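Local coordinates for Serine/threonine-protein kinase BRSK1 (Mus musculus, PDB 5IRI), which phosphorylates serine and threonine residues of target proteins and carries a C-terminal kinase-associated-1 (KA1) domain, here with its autoinhibitory sequence, that probably restrains the kinase, at residues Pro70-Asp76 with Val100-Ser106; Ile34-Phe38 with Ser53-Glu57. One frame throughout, in Å; residues are numbered along the deposited sequence.

Interaction 1: residues Pro70-Asp76 with Val100-Ser106; sequences PVRFQVD and VTFTLIS
In the antiparallel sheet of the KA1 domain, Arg72 stands opposite both Ile105 and Ser106, a classic beta bulge. Arg72 O accepts two backbone bonds, from Ile105 N at 2.9 Å and from Ser106 N at 3.1 Å, while Arg72 N gives its hydrogen to Ser106 O. Beyond the bulge the ladder runs regularly: Gln74 pairs with Thr103 and Asp76 with Thr101, each through two N-H···O=C bonds, and Thr101 N reaches Asp76 O at 2.7 Å. Alternating with these, Phe73-Leu104 and Val75-Phe102 are non-hydrogen-bonded pairs on the apolar face. There Val75 packs two ways: CG1, anti to the backbone N (chi1 178°), meets Val100 CG1 at 3.6 Å, and CG2 lies 3.6 Å from Phe102 CD2. Phe73 points the same way as Phe102, and Phe73 CE2 comes to the edge of the Phe102 ring. On the other face the Gln74 amide donates from NE2 to the syn lone pair of Asp76 OD2 at 3.0 Å, while its OE1 accepts from Arg55; Arg72 forms a salt bridge with Glu57. Strands 53-58 and 17-22 flank the pair, and helices 27-40 and 109-124 cover its apolar face.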
loop_
_atom_site.group_PDB
_atom_site.type_symbol
_atom_site.label_atom_id
_atom_site.label_comp_id
_atom_site.label_asym_id
_atom_site.label_seq_id
_atom_site.Cartn_x
_atom_site.Cartn_y
_atom_site.Cartn_z
ATOM N N PRO A 70 4.347 -12.951 8.139
ATOM C CA PRO A 70 3.432 -12.129 7.343
ATOM C C PRO A 70 4.069 -10.791 7.046
ATOM O O PRO A 70 5.053 -10.390 7.666
ATOM C CB PRO A 70 2.201 -11.969 8.237
ATOM C CG PRO A 70 2.668 -12.318 9.594
ATOM C CD PRO A 70 3.801 -13.272 9.464
ATOM N N VAL A 71 3.522 -10.108 6.057
ATOM C CA VAL A 71 3.991 -8.778 5.703
ATOM C C VAL A 71 3.112 -7.771 6.425
ATOM O O VAL A 71 1.888 -7.780 6.268
ATOM C CB VAL A 71 3.954 -8.558 4.186
ATOM C CG1 VAL A 71 4.505 -7.191 3.833
ATOM C CG2 VAL A 71 4.742 -9.630 3.496
ATOM N N ARG A 72 3.730 -6.939 7.258
ATOM C CA ARG A 72 3.075 -5.789 7.858
ATOM C C ARG A 72 3.662 -4.546 7.219
ATOM O O ARG A 72 4.887 -4.396 7.158
ATOM C CB ARG A 72 3.299 -5.726 9.366
ATOM C CG ARG A 72 2.887 -6.941 10.141
ATOM C CD ARG A 72 2.549 -6.536 11.562
ATOM N NE ARG A 72 1.901 -7.632 12.277
ATOM C CZ ARG A 72 2.555 -8.551 12.983
ATOM N NH1 ARG A 72 3.879 -8.492 13.075
ATOM N NH2 ARG A 72 1.889 -9.524 13.595
ATOM N N PHE A 73 2.805 -3.659 6.745
ATOM C CA PHE A 73 3.311 -2.431 6.163
ATOM C C PHE A 73 2.364 -1.291 6.482
ATOM O O PHE A 73 1.256 -1.485 6.996
ATOM C CB PHE A 73 3.514 -2.556 4.652
ATOM C CG PHE A 73 2.250 -2.841 3.883
ATOM C CD1 PHE A 73 1.725 -4.119 3.826
ATOM C CD2 PHE A 73 1.594 -1.826 3.202
ATOM C CE1 PHE A 73 0.574 -4.372 3.118
ATOM C CE2 PHE A 73 0.436 -2.083 2.489
ATOM C CZ PHE A 73 -0.070 -3.359 2.447
ATOM N N GLN A 74 2.821 -0.093 6.170
ATOM C CA GLN A 74 2.075 1.119 6.435
ATOM C C GLN A 74 1.889 1.861 5.129
ATOM O O GLN A 74 2.756 1.810 4.256
ATOM C CB GLN A 74 2.809 1.986 7.437
ATOM C CG GLN A 74 2.122 3.284 7.744
ATOM C CD GLN A 74 2.642 3.930 9.019
ATOM O OE1 GLN A 74 2.919 3.259 10.021
ATOM N NE2 GLN A 74 2.765 5.240 8.989
ATOM N N VAL A 75 0.753 2.536 4.998
ATOM C CA VAL A 75 0.426 3.345 3.833
ATOM C C VAL A 75 0.123 4.749 4.313
ATOM O O VAL A 75 -0.739 4.933 5.175
ATOM C CB VAL A 75 -0.780 2.776 3.068
ATOM C CG1 VAL A 75 -1.130 3.673 1.894
ATOM C CG2 VAL A 75 -0.515 1.353 2.612
ATOM N N ASP A 76 0.819 5.736 3.755
ATOM C CA ASP A 76 0.596 7.140 4.082
ATOM C C ASP A 76 0.336 7.927 2.813
ATOM O O ASP A 76 1.046 7.756 1.815
ATOM C CB ASP A 76 1.794 7.736 4.803
ATOM C CG ASP A 76 2.174 6.955 6.029
ATOM O OD1 ASP A 76 2.817 5.888 5.856
ATOM O OD2 ASP A 76 1.814 7.397 7.149
ATOM N N VAL A 100 1.641 8.593 -2.272
ATOM C CA VAL A 100 1.315 7.474 -1.397
ATOM C C VAL A 100 2.616 6.764 -1.075
ATOM O O VAL A 100 3.316 6.292 -1.978
ATOM C CB VAL A 100 0.301 6.508 -2.037
ATOM C CG1 VAL A 100 -0.123 5.445 -1.050
ATOM C CG2 VAL A 100 -0.920 7.253 -2.531
ATOM N N THR A 101 2.943 6.691 0.202
ATOM C CA THR A 101 4.144 6.016 0.665
ATOM C C THR A 101 3.763 4.647 1.225
ATOM O O THR A 101 2.877 4.550 2.081
ATOM C CB THR A 101 4.837 6.872 1.723
ATOM O OG1 THR A 101 4.906 8.227 1.262
ATOM C CG2 THR A 101 6.229 6.361 2.007
ATOM N N PHE A 102 4.416 3.598 0.731
ATOM C CA PHE A 102 4.242 2.237 1.237
ATOM C C PHE A 102 5.505 1.874 2.003
ATOM O O PHE A 102 6.582 1.761 1.413
ATOM C CB PHE A 102 4.007 1.233 0.110
ATOM C CG PHE A 102 2.734 1.437 -0.627
ATOM C CD1 PHE A 102 2.679 2.277 -1.721
ATOM C CD2 PHE A 102 1.588 0.777 -0.246
ATOM C CE1 PHE A 102 1.499 2.476 -2.421
ATOM C CE2 PHE A 102 0.402 0.971 -0.948
ATOM C CZ PHE A 102 0.367 1.829 -2.041
ATOM N N THR A 103 5.380 1.667 3.302
ATOM C CA THR A 103 6.535 1.478 4.165
ATOM C C THR A 103 6.500 0.094 4.782
ATOM O O THR A 103 5.528 -0.267 5.455
ATOM C CB THR A 103 6.563 2.516 5.271
ATOM O OG1 THR A 103 6.287 3.806 4.718
ATOM C CG2 THR A 103 7.906 2.518 5.920
ATOM N N LEU A 104 7.562 -0.667 4.572
ATOM C CA LEU A 104 7.619 -2.021 5.098
ATOM C C LEU A 104 7.955 -1.974 6.580
ATOM O O LEU A 104 8.928 -1.332 6.978
ATOM C CB LEU A 104 8.649 -2.836 4.326
ATOM C CG LEU A 104 8.849 -4.282 4.734
ATOM C CD1 LEU A 104 7.534 -5.029 4.729
ATOM C CD2 LEU A 104 9.825 -4.910 3.772
ATOM N N ILE A 105 7.126 -2.624 7.393
ATOM C CA ILE A 105 7.349 -2.751 8.827
ATOM C C ILE A 105 8.021 -4.072 9.156
ATOM O O ILE A 105 8.992 -4.117 9.913
ATOM C CB ILE A 105 6.016 -2.589 9.601
ATOM C CG1 ILE A 105 5.445 -1.183 9.409
ATOM C CG2 ILE A 105 6.205 -2.822 11.071
ATOM C CD1 ILE A 105 4.120 -0.979 10.099
ATOM N N SER A 106 7.528 -5.160 8.574
ATOM C CA SER A 106 8.085 -6.471 8.861
ATOM C C SER A 106 7.581 -7.458 7.816
ATOM O O SER A 106 6.482 -7.295 7.271
ATOM C CB SER A 106 7.711 -6.933 10.280
ATOM O OG SER A 106 6.344 -7.327 10.362
#

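Interaction 2: residues Ile34-Phe38 with Ser53-Glu57; sequences IVHAF and SFRAE
Phe38 and Phe54 form the aromatic centre of a helix-on-sheet contact within the KA1 fold, where helix 27-40 packs against strand 53-58. Their rings make an offset edge-to-face pair: the edge of Phe38 is directed toward the face of Phe54, with centroids 5.8 Å apart and planes at 78°. Phe38 leads with CE2, which comes to 3.9 Å from Phe54 CG and closer still, 3.7 Å, to Phe54 CB. The latter carbon lies near the plane of the Phe38 ring, at its edge. In Phe54, CG lies anti to the carbonyl carbon (chi1 -58°), an orientation that carries the ring toward Val35 of the helix.

The remaining contacts are apolar, aliphatic groups against the two rings. Val35 crosses Phe54 at about a right angle and sets CG2 3.9 Å from Phe54 CE1, near the outer end of the ring, whereas Ile34 CG2 makes a looser approach of 4.4 Å to Phe54 CD2. At the other end of the contact, Phe38 CE1 meets the methyl group of Ala56 at 4.1 Å.

No hydrogen bond joins the segments, so side-chain packing alone links them. Within the helix, Phe38 N bonds to Ile34 O at 2.9 Å, and that carbonyl oxygen also lies over one face of the Phe38 ring, toward its rim.

The axes of segments 34-38 and 53-57 run 12° from parallel and come within 11.1 Å of each other. Strands 44-50 and 71-79 border strand 53-58 within the sheet: Val48 touches Phe54, and Val75 touches Phe38. Helix 109-124 adds Ile119 against Phe38 and Leu123 against Ile34.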
loop_
_atom_site.group_PDB
_atom_site.type_symbol
_atom_site.label_atom_id
_atom_site.label_comp_id
_atom_site.label_asym_id
_atom_site.label_seq_id
_atom_site.Cartn_x
_atom_site.Cartn_y
_atom_site.Cartn_z
ATOM N N ILE A 34 -7.516 2.759 -2.225
ATOM C CA ILE A 34 -6.663 1.971 -1.331
ATOM C C ILE A 34 -7.498 0.987 -0.522
ATOM O O ILE A 34 -7.132 -0.184 -0.362
ATOM C CB ILE A 34 -5.852 2.883 -0.400
ATOM C CG1 ILE A 34 -4.885 3.746 -1.183
ATOM C CG2 ILE A 34 -5.055 2.050 0.558
ATOM C CD1 ILE A 34 -4.180 4.718 -0.313
ATOM N N VAL A 35 -8.622 1.452 0.022
ATOM C CA VAL A 35 -9.411 0.594 0.897
ATOM C C VAL A 35 -10.052 -0.527 0.103
ATOM O O VAL A 35 -10.035 -1.686 0.527
ATOM C CB VAL A 35 -10.452 1.424 1.661
ATOM C CG1 VAL A 35 -11.623 0.567 2.041
ATOM C CG2 VAL A 35 -9.805 2.056 2.896
ATOM N N HIS A 36 -10.609 -0.205 -1.065
ATOM C CA HIS A 36 -11.057 -1.244 -1.986
ATOM C C HIS A 36 -9.976 -2.296 -2.182
ATOM O O HIS A 36 -10.248 -3.497 -2.107
ATOM C CB HIS A 36 -11.456 -0.613 -3.325
ATOM C CG HIS A 36 -12.235 -1.521 -4.232
ATOM N ND1 HIS A 36 -11.678 -2.138 -5.335
ATOM C CD2 HIS A 36 -13.536 -1.900 -4.211
ATOM C CE1 HIS A 36 -12.596 -2.867 -5.943
ATOM N NE2 HIS A 36 -13.734 -2.740 -5.283
ATOM N N ALA A 37 -8.733 -1.860 -2.405
ATOM C CA ALA A 37 -7.641 -2.803 -2.620
ATOM C C ALA A 37 -7.392 -3.657 -1.380
ATOM O O ALA A 37 -7.183 -4.872 -1.492
ATOM C CB ALA A 37 -6.379 -2.047 -3.029
ATOM N N PHE A 38 -7.397 -3.040 -0.192
ATOM C CA PHE A 38 -7.196 -3.806 1.033
ATOM C C PHE A 38 -8.229 -4.919 1.134
ATOM O O PHE A 38 -7.892 -6.088 1.364
ATOM C CB PHE A 38 -7.288 -2.887 2.249
ATOM C CG PHE A 38 -6.089 -2.019 2.447
ATOM C CD1 PHE A 38 -4.873 -2.342 1.872
ATOM C CD2 PHE A 38 -6.174 -0.872 3.223
ATOM C CE1 PHE A 38 -3.762 -1.531 2.074
ATOM C CE2 PHE A 38 -5.068 -0.061 3.423
ATOM C CZ PHE A 38 -3.872 -0.390 2.854
ATOM N N SER A 53 -3.735 7.763 6.889
ATOM C CA SER A 53 -2.738 6.708 6.885
ATOM C C SER A 53 -3.362 5.404 7.354
ATOM O O SER A 53 -4.391 5.389 8.038
ATOM C CB SER A 53 -1.533 7.062 7.741
ATOM O OG SER A 53 -1.921 7.205 9.073
ATOM N N PHE A 54 -2.729 4.308 6.964
ATOM C CA PHE A 54 -3.278 2.995 7.205
ATOM C C PHE A 54 -2.152 2.059 7.585
ATOM O O PHE A 54 -0.993 2.303 7.254
ATOM C CB PHE A 54 -3.980 2.437 5.968
ATOM C CG PHE A 54 -5.103 3.291 5.444
ATOM C CD1 PHE A 54 -6.393 3.142 5.938
ATOM C CD2 PHE A 54 -4.883 4.195 4.413
ATOM C CE1 PHE A 54 -7.438 3.904 5.431
ATOM C CE2 PHE A 54 -5.919 4.963 3.897
ATOM C CZ PHE A 54 -7.201 4.821 4.403
ATOM N N ARG A 55 -2.503 0.981 8.284
ATOM C CA ARG A 55 -1.623 -0.163 8.438
ATOM C C ARG A 55 -2.303 -1.395 7.860
ATOM O O ARG A 55 -3.517 -1.416 7.620
ATOM C CB ARG A 55 -1.234 -0.396 9.887
ATOM C CG ARG A 55 -0.446 0.740 10.488
ATOM C CD ARG A 55 0.731 0.214 11.288
ATOM N NE ARG A 55 1.529 1.296 11.857
ATOM C CZ ARG A 55 1.371 1.770 13.089
ATOM N NH1 ARG A 55 0.447 1.251 13.893
ATOM N NH2 ARG A 55 2.141 2.760 13.514
ATOM N N ALA A 56 -1.499 -2.417 7.597
ATOM C CA ALA A 56 -2.009 -3.560 6.864
ATOM C C ALA A 56 -1.138 -4.762 7.153
ATOM O O ALA A 56 0.092 -4.642 7.224
ATOM C CB ALA A 56 -2.046 -3.279 5.361
ATOM N N GLU A 57 -1.791 -5.913 7.322
ATOM C CA GLU A 57 -1.115 -7.188 7.502
ATOM C C GLU A 57 -1.548 -8.153 6.413
ATOM O O GLU A 57 -2.746 -8.376 6.214
ATOM C CB GLU A 57 -1.407 -7.793 8.863
ATOM C CG GLU A 57 -0.451 -8.891 9.226
ATOM C CD GLU A 57 -0.746 -9.493 10.580
ATOM O OE1 GLU A 57 -1.915 -9.881 10.808
ATOM O OE2 GLU A 57 0.190 -9.573 11.411
#

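Overall arrangement
Interactions 1 and 2 lie in series along the chain: 34-38 with 53-57 is complete before 70-76 with 100-106 begins. Their centres are about 9 Å apart, and they meet where strand 53-58 neighbours strand 71-79 in the six-stranded antiparallel sheet. A probable backbone hydrogen bond from Phe54 to Val75 ties them together. Interaction 1 pairs two inner strands of the sheet, whereas interaction 2 seats helix 27-40 on its apolar face, where Phe38 also touches Phe73. Ile119 of helix 109-124 reaches Phe73 and Phe102. The two contacts therefore share one hydrophobic core in the KA1 domain.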